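Local coordinates for protein adenosyl-chloride synthase (Thermotoga maritima, PDB 2ZBV) that binds adenosine between subunits and probably cleaves S-adenosyl-L-methionine with chloride or water as the nucleophile, at residues L238-N243 with Q249-K254; V203-G208 with F212-A217; G221-D224 with L228-H231; V183-P188 with D257-C262. One frame throughout, in Å; residues are numbered along the deposited sequence.

Contact 1: L238-N243 with Q249-K254. With ADN (adenosine), chain F.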
loop_
_atom_site.group_PDB
_atom_site.type_symbol
_atom_site.label_atom_id
_atom_site.label_comp_id
_atom_site.label_asym_id
_atom_site.label_seq_id
_atom_site.Cartn_x
_atom_site.Cartn_y
_atom_site.Cartn_z
ATOM N N LEU A 238 -6.524 -9.567 -24.130
ATOM C CA LEU A 238 -5.370 -10.309 -24.601
ATOM C C LEU A 238 -4.140 -9.757 -23.895
ATOM O O LEU A 238 -3.869 -8.552 -23.939
ATOM C CB LEU A 238 -5.216 -10.167 -26.119
ATOM C CG LEU A 238 -4.074 -10.995 -26.724
ATOM C CD1 LEU A 238 -4.393 -11.331 -28.175
ATOM C CD2 LEU A 238 -2.761 -10.233 -26.608
ATOM N N GLU A 239 -3.410 -10.648 -23.238
ATOM C CA GLU A 239 -2.208 -10.276 -22.506
ATOM C C GLU A 239 -1.017 -11.114 -22.962
ATOM O O GLU A 239 -1.168 -12.281 -23.343
ATOM C CB GLU A 239 -2.443 -10.481 -21.003
ATOM C CG GLU A 239 -1.243 -10.186 -20.102
ATOM C CD GLU A 239 -1.593 -10.326 -18.622
ATOM O OE1 GLU A 239 -1.701 -11.468 -18.129
ATOM O OE2 GLU A 239 -1.776 -9.288 -17.956
ATOM N N ILE A 240 0.166 -10.507 -22.950
ATOM C CA ILE A 240 1.380 -11.218 -23.323
ATOM C C ILE A 240 2.189 -11.360 -22.045
ATOM O O ILE A 240 2.425 -10.378 -21.341
ATOM C CB ILE A 240 2.227 -10.449 -24.370
ATOM C CG1 ILE A 240 1.447 -10.298 -25.676
ATOM C CG2 ILE A 240 3.529 -11.199 -24.649
ATOM C CD1 ILE A 240 0.730 -8.979 -25.796
ATOM N N ALA A 241 2.600 -12.584 -21.738
ATOM C CA ALA A 241 3.383 -12.832 -20.534
ATOM C C ALA A 241 4.566 -13.744 -20.818
ATOM O O ALA A 241 4.617 -14.405 -21.853
ATOM C CB ALA A 241 2.504 -13.465 -19.463
ATOM N N VAL A 242 5.525 -13.746 -19.903
ATOM C CA VAL A 242 6.687 -14.625 -19.997
ATOM C C VAL A 242 6.550 -15.472 -18.742
ATOM O O VAL A 242 6.455 -14.935 -17.634
ATOM C CB VAL A 242 8.030 -13.841 -19.944
ATOM C CG1 VAL A 242 9.197 -14.801 -19.761
ATOM C CG2 VAL A 242 8.217 -13.038 -21.233
ATOM N N ASN A 243 6.509 -16.788 -18.908
ATOM C CA ASN A 243 6.369 -17.669 -17.764
ATOM C C ASN A 243 7.515 -17.481 -16.779
ATOM O O ASN A 243 8.675 -17.735 -17.102
ATOM C CB ASN A 243 6.295 -19.126 -18.220
ATOM C CG ASN A 243 6.152 -20.075 -17.062
ATOM O OD1 ASN A 243 5.558 -19.728 -16.045
ATOM N ND2 ASN A 243 6.686 -21.283 -17.206
ATOM N N GLN A 249 9.919 -6.446 -20.321
ATOM C CA GLN A 249 11.367 -6.369 -20.525
ATOM C C GLN A 249 11.783 -7.119 -21.789
ATOM O O GLN A 249 12.577 -6.622 -22.582
ATOM C CB GLN A 249 12.124 -6.953 -19.326
ATOM C CG GLN A 249 12.035 -6.126 -18.047
ATOM C CD GLN A 249 12.864 -6.719 -16.914
ATOM O OE1 GLN A 249 14.073 -6.913 -17.049
ATOM N NE2 GLN A 249 12.213 -7.008 -15.790
ATOM N N VAL A 250 11.245 -8.319 -21.967
ATOM C CA VAL A 250 11.559 -9.135 -23.136
ATOM C C VAL A 250 11.134 -8.452 -24.434
ATOM O O VAL A 250 11.890 -8.418 -25.406
ATOM C CB VAL A 250 10.872 -10.515 -23.038
ATOM C CG1 VAL A 250 10.993 -11.265 -24.361
ATOM C CG2 VAL A 250 11.511 -11.319 -21.912
ATOM N N LEU A 251 9.923 -7.907 -24.439
ATOM C CA LEU A 251 9.389 -7.227 -25.610
ATOM C C LEU A 251 9.941 -5.810 -25.698
ATOM O O LEU A 251 9.947 -5.201 -26.770
ATOM C CB LEU A 251 7.862 -7.170 -25.532
ATOM C CG LEU A 251 7.126 -8.511 -25.424
ATOM C CD1 LEU A 251 5.635 -8.256 -25.250
ATOM C CD2 LEU A 251 7.384 -9.350 -26.671
ATOM N N SER A 252 10.406 -5.301 -24.561
ATOM C CA SER A 252 10.939 -3.948 -24.481
ATOM C C SER A 252 9.815 -2.991 -24.856
ATOM O O SER A 252 9.965 -2.144 -25.739
ATOM C CB SER A 252 12.121 -3.783 -25.440
ATOM O OG SER A 252 12.696 -2.496 -25.308
ATOM N N VAL A 253 8.682 -3.138 -24.175
ATOM C CA VAL A 253 7.520 -2.311 -24.439
ATOM C C VAL A 253 7.026 -1.590 -23.197
ATOM O O VAL A 253 7.320 -1.989 -22.071
ATOM C CB VAL A 253 6.357 -3.163 -25.007
ATOM C CG1 VAL A 253 5.871 -4.156 -23.958
ATOM C CG2 VAL A 253 5.226 -2.270 -25.446
ATOM N N LYS A 254 6.271 -0.520 -23.416
ATOM C CA LYS A 254 5.703 0.268 -22.333
ATOM C C LYS A 254 4.260 0.580 -22.692
ATOM O O LYS A 254 3.842 0.401 -23.834
ATOM C CB LYS A 254 6.485 1.575 -22.153
ATOM C CG LYS A 254 6.560 2.423 -23.417
ATOM C CD LYS A 254 7.396 3.681 -23.207
ATOM C CE LYS A 254 7.546 4.478 -24.502
ATOM N NZ LYS A 254 8.281 3.717 -25.557
HETATM O "O5'" ADN F . -3.092 -15.508 -10.117
HETATM C "C5'" ADN F . -2.175 -14.730 -9.360
HETATM C "C4'" ADN F . -0.805 -15.393 -9.435
HETATM O "O4'" ADN F . -0.315 -15.437 -10.799
HETATM C "C3'" ADN F . 0.263 -14.631 -8.622
HETATM O "O3'" ADN F . 0.341 -15.148 -7.304
HETATM C "C2'" ADN F . 1.562 -14.813 -9.456
HETATM O "O2'" ADN F . 2.583 -15.507 -8.714
HETATM C "C1'" ADN F . 1.127 -15.590 -10.706
HETATM N N9 ADN F . 1.759 -15.026 -11.909
HETATM C C8 ADN F . 1.524 -13.781 -12.441
HETATM N N7 ADN F . 2.251 -13.601 -13.500
HETATM C C5 ADN F . 2.999 -14.704 -13.725
HETATM C C6 ADN F . 3.963 -15.086 -14.708
HETATM N N6 ADN F . 4.307 -14.220 -15.722
HETATM N N1 ADN F . 4.530 -16.310 -14.622
HETATM C C2 ADN F . 4.207 -17.163 -13.641
HETATM N N3 ADN F . 3.310 -16.842 -12.703
HETATM C C4 ADN F . 2.691 -15.640 -12.708
#
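I240 and V242, on one face of strand 237-242, reach across to L251 and V250 in the last turn of helix 247-251. I240 is the side chain to follow. Its CB already lies 4.1 Å from CD1 of L251. From there CG2 stands anti to the backbone N and carries the main touch, 3.7 Å from the same L251 CD1, while CG1 (chi1 -63°) starts beside the backbone N and heads elsewhere, leading CD1 away from the helix. One methyl of the leucine therefore takes both approaches, and the two side chains meet at a slant. Two residues on along the strand, V242 CG2 packs 3.8 Å from V250 CG2, branch against branch.

Just after L251 the helix ends in a Schellman motif: S252 takes positive phi as the C-prime residue, its N weakly bonded to Q249 O, and the chain leaves toward V253. The strand's other role is at its end, where V242 O accepts the adenosine amino group N6 at 3.0 Å, an almost straight bond (174°). L244 and N182 bind the same ligand, together with residues of the second subunit. Only aliphatic carbons, chiefly methyls, touch between strand and helix, so the fit is one of shape without directional bonds; the polar specificity of V242 lies in its carbonyl, which can read the adenine amino group while its side chain packs against the helix.

Contact 2: V203-G208 with F212-A217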
loop_
_atom_site.group_PDB
_atom_site.type_symbol
_atom_site.label_atom_id
_atom_site.label_comp_id
_atom_site.label_asym_id
_atom_site.label_seq_id
_atom_site.Cartn_x
_atom_site.Cartn_y
_atom_site.Cartn_z
ATOM N N VAL A 203 1.301 -17.664 -32.484
ATOM C CA VAL A 203 1.065 -16.441 -33.227
ATOM C C VAL A 203 2.294 -15.557 -33.164
ATOM O O VAL A 203 3.225 -15.815 -32.393
ATOM C CB VAL A 203 -0.154 -15.662 -32.660
ATOM C CG1 VAL A 203 -1.393 -16.553 -32.682
ATOM C CG2 VAL A 203 0.131 -15.187 -31.241
ATOM N N ARG A 204 2.292 -14.515 -33.986
ATOM C CA ARG A 204 3.393 -13.574 -34.024
ATOM C C ARG A 204 3.005 -12.256 -33.357
ATOM O O ARG A 204 1.977 -11.650 -33.674
ATOM C CB ARG A 204 3.832 -13.332 -35.473
ATOM C CG ARG A 204 4.708 -14.450 -36.040
ATOM C CD ARG A 204 5.160 -14.147 -37.468
ATOM N NE ARG A 204 6.161 -15.098 -37.955
ATOM C CZ ARG A 204 7.433 -15.125 -37.562
ATOM N NH1 ARG A 204 7.877 -14.249 -36.670
ATOM N NH2 ARG A 204 8.265 -16.034 -38.057
ATOM N N VAL A 205 3.829 -11.829 -32.410
ATOM C CA VAL A 205 3.590 -10.591 -31.695
ATOM C C VAL A 205 4.568 -9.570 -32.248
ATOM O O VAL A 205 5.781 -9.780 -32.206
ATOM C CB VAL A 205 3.830 -10.768 -30.184
ATOM C CG1 VAL A 205 3.601 -9.449 -29.461
ATOM C CG2 VAL A 205 2.905 -11.847 -29.636
ATOM N N ARG A 206 4.047 -8.472 -32.780
ATOM C CA ARG A 206 4.915 -7.453 -33.343
ATOM C C ARG A 206 4.904 -6.159 -32.541
ATOM O O ARG A 206 3.857 -5.537 -32.358
ATOM C CB ARG A 206 4.519 -7.158 -34.793
ATOM C CG ARG A 206 5.633 -6.500 -35.598
ATOM C CD ARG A 206 5.167 -6.067 -36.979
ATOM N NE ARG A 206 4.137 -5.037 -36.897
ATOM C CZ ARG A 206 3.704 -4.326 -37.933
ATOM N NH1 ARG A 206 4.217 -4.531 -39.141
ATOM N NH2 ARG A 206 2.757 -3.410 -37.764
ATOM N N VAL A 207 6.077 -5.767 -32.054
ATOM C CA VAL A 207 6.232 -4.534 -31.290
ATOM C C VAL A 207 7.257 -3.690 -32.033
ATOM O O VAL A 207 8.418 -4.078 -32.158
ATOM C CB VAL A 207 6.739 -4.803 -29.843
ATOM C CG1 VAL A 207 5.661 -5.486 -29.028
ATOM C CG2 VAL A 207 7.987 -5.666 -29.874
ATOM N N GLY A 208 6.820 -2.543 -32.543
ATOM C CA GLY A 208 7.721 -1.681 -33.284
ATOM C C GLY A 208 8.316 -2.392 -34.487
ATOM O O GLY A 208 7.607 -2.731 -35.432
ATOM N N PHE A 212 8.063 -11.462 -32.466
ATOM C CA PHE A 212 8.296 -12.629 -31.626
ATOM C C PHE A 212 7.238 -13.675 -31.909
ATOM O O PHE A 212 6.129 -13.353 -32.338
ATOM C CB PHE A 212 8.161 -12.270 -30.147
ATOM C CG PHE A 212 9.060 -11.167 -29.688
ATOM C CD1 PHE A 212 10.206 -11.451 -28.957
ATOM C CD2 PHE A 212 8.738 -9.837 -29.940
ATOM C CE1 PHE A 212 11.020 -10.427 -28.482
ATOM C CE2 PHE A 212 9.546 -8.806 -29.467
ATOM C CZ PHE A 212 10.687 -9.104 -28.737
ATOM N N LYS A 213 7.584 -14.928 -31.662
ATOM C CA LYS A 213 6.628 -16.009 -31.804
ATOM C C LYS A 213 6.136 -16.246 -30.378
ATOM O O LYS A 213 6.911 -16.151 -29.419
ATOM C CB LYS A 213 7.290 -17.280 -32.334
ATOM C CG LYS A 213 7.573 -17.277 -33.827
ATOM C CD LYS A 213 7.849 -18.694 -34.313
ATOM C CE LYS A 213 8.202 -18.717 -35.791
ATOM N NZ LYS A 213 9.484 -18.001 -36.037
ATOM N N ALA A 214 4.851 -16.534 -30.224
ATOM C CA ALA A 214 4.321 -16.772 -28.892
ATOM C C ALA A 214 3.219 -17.807 -28.926
ATOM O O ALA A 214 2.343 -17.760 -29.784
ATOM C CB ALA A 214 3.799 -15.470 -28.292
ATOM N N ALA A 215 3.276 -18.744 -27.986
ATOM C CA ALA A 215 2.274 -19.792 -27.891
ATOM C C ALA A 215 1.013 -19.233 -27.256
ATOM O O ALA A 215 1.080 -18.435 -26.321
ATOM C CB ALA A 215 2.799 -20.949 -27.058
ATOM N N VAL A 216 -0.134 -19.631 -27.789
ATOM C CA VAL A 216 -1.415 -19.202 -27.249
ATOM C C VAL A 216 -1.710 -20.228 -26.159
ATOM O O VAL A 216 -1.898 -21.411 -26.446
ATOM C CB VAL A 216 -2.507 -19.238 -28.326
ATOM C CG1 VAL A 216 -3.840 -18.806 -27.737
ATOM C CG2 VAL A 216 -2.116 -18.331 -29.480
ATOM N N ALA A 217 -1.733 -19.780 -24.909
ATOM C CA ALA A 217 -1.957 -20.690 -23.796
ATOM C C ALA A 217 -2.939 -20.167 -22.763
ATOM O O ALA A 217 -3.290 -18.992 -22.760
ATOM C CB ALA A 217 -0.623 -21.016 -23.125
#
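Four backbone hydrogen bonds hold V203-G208 against F212-A217, in two reciprocal pairs. V203 N gives to A214 O and A214 N returns to V203 O at 2.8 Å; V205 and F212 exchange the same two bonds, F212 N reaching V205 O at 2.8 Å. Between these hydrogen-bonded pairs sits the non-hydrogen-bonded pair R204 and K213, where R204 CA comes 3.2 Å from F212 O in a CA-H...O contact.

This is the antiparallel beta hairpin of strands 202-207 and 210-216, part of the mixed C-terminal sheet; its outer edges continue to strand 258-262 on one side and, in parallel, to strand 228-232 on the other.

Apolar contacts lie on the face of V203, V205, F212 and A214. V205 CG2 meets A214 CB at 4.0 Å, and V203 CG1 meets V216 CG2 at 3.7 Å, the two valines crossing at about a right angle. The F212 ring is approached at its edge, in plane, by V205 O and by V207 CG2, which is 3.5 Å from CE2.

Charge occupies the other face. R204 and K213 run side by side in the same direction, and K213 bends at its last torsion (chi4 65°), leaving NZ 3.1 Å from R204 NH2, a close approach of two donors with like charge. The guanidinium has its counter-ion in E211, whose OE1 forms a salt bridge with NH1, a negative charge that probably offsets part of the repulsion between the two cations.

Contact 3: G221-D224 with L228-H231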
loop_
_atom_site.group_PDB
_atom_site.type_symbol
_atom_site.label_atom_id
_atom_site.label_comp_id
_atom_site.label_asym_id
_atom_site.label_seq_id
_atom_site.Cartn_x
_atom_site.Cartn_y
_atom_site.Cartn_z
ATOM N N GLY A 221 2.194 -21.528 -16.695
ATOM C CA GLY A 221 2.919 -22.783 -16.629
ATOM C C GLY A 221 2.717 -23.722 -17.806
ATOM O O GLY A 221 3.250 -24.830 -17.798
ATOM N N ASP A 222 1.956 -23.294 -18.811
ATOM C CA ASP A 222 1.716 -24.140 -19.979
ATOM C C ASP A 222 2.870 -24.094 -20.971
ATOM O O ASP A 222 2.867 -24.810 -21.976
ATOM C CB ASP A 222 0.418 -23.747 -20.681
ATOM C CG ASP A 222 -0.803 -24.088 -19.859
ATOM O OD1 ASP A 222 -0.708 -25.009 -19.019
ATOM O OD2 ASP A 222 -1.855 -23.448 -20.056
ATOM N N VAL A 223 3.846 -23.238 -20.692
ATOM C CA VAL A 223 5.025 -23.126 -21.533
ATOM C C VAL A 223 6.207 -23.267 -20.594
ATOM O O VAL A 223 6.047 -23.180 -19.374
ATOM C CB VAL A 223 5.092 -21.766 -22.274
ATOM C CG1 VAL A 223 3.879 -21.616 -23.182
ATOM C CG2 VAL A 223 5.170 -20.613 -21.275
ATOM N N ASP A 224 7.391 -23.503 -21.142
ATOM C CA ASP A 224 8.556 -23.649 -20.286
ATOM C C ASP A 224 8.913 -22.319 -19.641
ATOM O O ASP A 224 8.512 -21.255 -20.117
ATOM C CB ASP A 224 9.742 -24.186 -21.086
ATOM C CG ASP A 224 9.450 -25.536 -21.708
ATOM O OD1 ASP A 224 8.860 -26.393 -21.011
ATOM O OD2 ASP A 224 9.811 -25.746 -22.881
ATOM N N LEU A 228 7.584 -17.003 -23.876
ATOM C CA LEU A 228 6.475 -16.073 -24.108
ATOM C C LEU A 228 5.151 -16.794 -24.357
ATOM O O LEU A 228 5.123 -17.885 -24.923
ATOM C CB LEU A 228 6.767 -15.191 -25.327
ATOM C CG LEU A 228 7.731 -14.013 -25.186
ATOM C CD1 LEU A 228 8.239 -13.613 -26.571
ATOM C CD2 LEU A 228 7.025 -12.843 -24.498
ATOM N N LEU A 229 4.054 -16.171 -23.939
ATOM C CA LEU A 229 2.733 -16.742 -24.150
ATOM C C LEU A 229 1.700 -15.641 -24.306
ATOM O O LEU A 229 1.855 -14.536 -23.770
ATOM C CB LEU A 229 2.313 -17.644 -22.984
ATOM C CG LEU A 229 2.123 -16.978 -21.613
ATOM C CD1 LEU A 229 0.966 -17.624 -20.860
ATOM C CD2 LEU A 229 3.416 -17.084 -20.823
ATOM N N VAL A 230 0.648 -15.952 -25.053
ATOM C CA VAL A 230 -0.452 -15.025 -25.263
ATOM C C VAL A 230 -1.649 -15.681 -24.598
ATOM O O VAL A 230 -1.922 -16.862 -24.817
ATOM C CB VAL A 230 -0.735 -14.815 -26.771
ATOM C CG1 VAL A 230 -2.110 -14.214 -26.966
ATOM C CG2 VAL A 230 0.327 -13.896 -27.371
ATOM N N HIS A 231 -2.358 -14.928 -23.768
ATOM C CA HIS A 231 -3.508 -15.496 -23.087
ATOM C C HIS A 231 -4.509 -14.411 -22.714
ATOM O O HIS A 231 -4.248 -13.214 -22.894
ATOM C CB HIS A 231 -3.045 -16.223 -21.822
ATOM C CG HIS A 231 -2.548 -15.301 -20.751
ATOM N ND1 HIS A 231 -3.180 -15.166 -19.535
ATOM C CD2 HIS A 231 -1.505 -14.438 -20.730
ATOM C CE1 HIS A 231 -2.548 -14.261 -18.809
ATOM N NE2 HIS A 231 -1.527 -13.803 -19.511
#
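A light apolar contact lays the loop G221-D224 against the strand that follows it, 228-232, near the adenosine pocket of the C-terminal domain. The loop leaves strand 210-216, passes through a short 3-10 segment and leads into strand 228-232, which runs parallel beside the strand it left. One pair of side chains makes most of the contact: V223 and L229, both with CB directed at the other segment. CG2 of V223 meets CD2 of L229 at 4.0 Å, the two side chains slanting past each other. The other valine methyl, CG1, looks at the backbone and stays 4.3 Å from L228 O, a loose approach.

The torsions explain who touches whom. V223 has CG1 beside its backbone N (chi1 -61°), which places CG2 between N and the carbonyl carbon and turns it to the strand. L229 also holds its CG between N and carbonyl carbon (chi1 64°), and CD2 is the branch that receives the valine.

Around the pair, V223 also lies on A215 and N243, while L229 packs on A241 and lies close to F220, an adenosine-binding residue. H231, further along the strand, meets the F220 ring edge-to-face. At the start of the loop, D222 OD2 takes the backbone N of A219 and, weakly, that of K218. The contact is thus apolar, with no directional bond between the segments; what directional hold the loop has probably comes from its surroundings, among them the D222 bond and a weak one from N243 ND2 to D224 O.

Contact 4: V183-P188 with D257-C262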
loop_
_atom_site.group_PDB
_atom_site.type_symbol
_atom_site.label_atom_id
_atom_site.label_comp_id
_atom_site.label_asym_id
_atom_site.label_seq_id
_atom_site.Cartn_x
_atom_site.Cartn_y
_atom_site.Cartn_z
ATOM N N VAL A 183 2.139 -7.917 -19.961
ATOM C CA VAL A 183 1.716 -6.855 -20.865
ATOM C C VAL A 183 0.270 -7.037 -21.327
ATOM O O VAL A 183 0.001 -7.824 -22.228
ATOM C CB VAL A 183 2.651 -6.816 -22.102
ATOM C CG1 VAL A 183 2.171 -5.784 -23.114
ATOM C CG2 VAL A 183 4.074 -6.495 -21.657
ATOM N N SER A 184 -0.659 -6.318 -20.708
ATOM C CA SER A 184 -2.057 -6.433 -21.107
ATOM C C SER A 184 -2.422 -5.363 -22.134
ATOM O O SER A 184 -2.141 -4.180 -21.940
ATOM C CB SER A 184 -2.983 -6.312 -19.906
ATOM O OG SER A 184 -4.325 -6.477 -20.328
ATOM N N THR A 185 -3.051 -5.792 -23.225
ATOM C CA THR A 185 -3.441 -4.878 -24.294
ATOM C C THR A 185 -4.890 -4.441 -24.125
ATOM O O THR A 185 -5.552 -4.816 -23.157
ATOM C CB THR A 185 -3.307 -5.546 -25.683
ATOM O OG1 THR A 185 -4.320 -6.545 -25.830
ATOM C CG2 THR A 185 -1.944 -6.206 -25.830
ATOM N N ASN A 186 -5.371 -3.648 -25.076
ATOM C CA ASN A 186 -6.745 -3.170 -25.055
ATOM C C ASN A 186 -7.540 -4.004 -26.053
ATOM O O ASN A 186 -8.651 -3.652 -26.431
ATOM C CB ASN A 186 -6.794 -1.689 -25.440
ATOM C CG ASN A 186 -6.368 -1.441 -26.872
ATOM O OD1 ASN A 186 -5.563 -2.187 -27.434
ATOM N ND2 ASN A 186 -6.900 -0.375 -27.469
ATOM N N ILE A 187 -6.951 -5.123 -26.465
ATOM C CA ILE A 187 -7.576 -6.036 -27.416
ATOM C C ILE A 187 -8.384 -7.100 -26.675
ATOM O O ILE A 187 -7.831 -7.888 -25.912
ATOM C CB ILE A 187 -6.508 -6.755 -28.272
ATOM C CG1 ILE A 187 -5.682 -5.729 -29.047
ATOM C CG2 ILE A 187 -7.177 -7.741 -29.226
ATOM C CD1 ILE A 187 -4.400 -6.297 -29.626
ATOM N N PRO A 188 -9.708 -7.140 -26.890
ATOM C CA PRO A 188 -10.483 -8.161 -26.183
ATOM C C PRO A 188 -10.039 -9.532 -26.679
ATOM O O PRO A 188 -9.824 -9.715 -27.881
ATOM C CB PRO A 188 -11.926 -7.846 -26.583
ATOM C CG PRO A 188 -11.882 -6.377 -26.949
ATOM C CD PRO A 188 -10.584 -6.274 -27.695
ATOM N N ASP A 257 2.336 1.844 -26.250
ATOM C CA ASP A 257 2.973 1.324 -27.453
ATOM C C ASP A 257 2.031 0.491 -28.314
ATOM O O ASP A 257 1.241 -0.307 -27.803
ATOM C CB ASP A 257 4.195 0.482 -27.079
ATOM C CG ASP A 257 5.338 1.316 -26.541
ATOM O OD1 ASP A 257 5.122 2.517 -26.274
ATOM O OD2 ASP A 257 6.451 0.770 -26.377
ATOM N N GLU A 258 2.120 0.688 -29.626
ATOM C CA GLU A 258 1.292 -0.049 -30.571
ATOM C C GLU A 258 1.735 -1.502 -30.570
ATOM O O GLU A 258 2.921 -1.795 -30.483
ATOM C CB GLU A 258 1.448 0.508 -31.989
ATOM C CG GLU A 258 0.859 1.891 -32.207
ATOM C CD GLU A 258 0.924 2.329 -33.665
ATOM O OE1 GLU A 258 0.442 3.440 -33.978
ATOM O OE2 GLU A 258 1.454 1.562 -34.497
ATOM N N ILE A 259 0.782 -2.415 -30.669
ATOM C CA ILE A 259 1.131 -3.822 -30.690
ATOM C C ILE A 259 0.271 -4.549 -31.716
ATOM O O ILE A 259 -0.927 -4.297 -31.837
ATOM C CB ILE A 259 0.968 -4.458 -29.284
ATOM C CG1 ILE A 259 1.667 -5.816 -29.246
ATOM C CG2 ILE A 259 -0.503 -4.608 -28.934
ATOM C CD1 ILE A 259 1.775 -6.400 -27.845
ATOM N N GLU A 260 0.904 -5.441 -32.463
ATOM C CA GLU A 260 0.218 -6.200 -33.489
ATOM C C GLU A 260 0.391 -7.692 -33.255
ATOM O O GLU A 260 1.469 -8.150 -32.885
ATOM C CB GLU A 260 0.777 -5.810 -34.858
ATOM C CG GLU A 260 0.449 -6.775 -35.979
ATOM C CD GLU A 260 1.132 -6.391 -37.280
ATOM O OE1 GLU A 260 0.813 -5.306 -37.815
ATOM O OE2 GLU A 260 1.989 -7.168 -37.760
ATOM N N ILE A 261 -0.681 -8.444 -33.473
ATOM C CA ILE A 261 -0.652 -9.885 -33.292
ATOM C C ILE A 261 -1.164 -10.578 -34.553
ATOM O O ILE A 261 -2.364 -10.567 -34.839
ATOM C CB ILE A 261 -1.514 -10.285 -32.082
ATOM C CG1 ILE A 261 -1.029 -9.526 -30.845
ATOM C CG2 ILE A 261 -1.415 -11.785 -31.841
ATOM C CD1 ILE A 261 -2.012 -9.517 -29.713
ATOM N N CYS A 262 -0.238 -11.172 -35.303
ATOM C CA CYS A 262 -0.553 -11.868 -36.548
ATOM C C CYS A 262 -0.853 -13.344 -36.348
ATOM O O CYS A 262 -0.222 -14.018 -35.531
ATOM C CB CYS A 262 0.608 -11.747 -37.539
ATOM S SG CYS A 262 0.864 -10.103 -38.229
#
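A sharp corner in the chain at N186 and I187 is what lets segment 183-188 turn two side chains onto strand 258-262, T185 just before the bend and I187 within it. The corner carries an ST turn, in which T185 OG1 accepts the backbone N of I187 at 3.1 Å (156°). OG1 also takes part in a hydrogen bond with L238 O, from strand 237-242, so the hydroxyl is fixed by two partners and its methyl is left to the core. Strands 183-185 and 258-262 belong to the mixed C-terminal sheet, and strand 169-177 pairs with each; they face each other by side chains rather than by backbone.

T185 CG2 and I259 CG2 touch at 3.8 Å, the side chains crossing at about a right angle. On I259, CG1 is swung anti to the backbone N (chi1 -166°), leaving CG2 to face the threonine. That same CG2 is also near I187 CD1, though less closely, at 4.3 Å. V205, V207 and I240 pack around I259, while V203 and L238 border I261, so the isoleucines sit in an apolar core between the curled strands. Across the strand the polar side belongs to E260, whose OE1 forms salt bridges with K169 and R206. The remaining touch joins two isoleucine ends: I187 and I261 slide past each other in opposite directions, with their CD1 atoms 4.0 Å apart.

Overall arrangement
All four contacts belong to the C-terminal domain and reach one curled mixed sheet. Contact 4 is wholly buried and joins segments far apart in sequence, with the other three nested in its loop; contacts 1 and 2 are mostly buried with an exposed margin, and contact 3 is only partly buried. Contacts 1, 3 and 4 rest on aliphatic side chains, whereas contact 2 is built on backbone bonds and has a charged outer face. Contacts 1 and 2 meet where L251 packs on F212, contacts 1 and 3 sit on neighbouring strands, 237-242 and 228-232, paired by backbone bonds, and contacts 2 and 4 adjoin through neighbouring strands 202-207 and 258-262. Contact 1 touches adenosine directly; contact 3 borders the pocket.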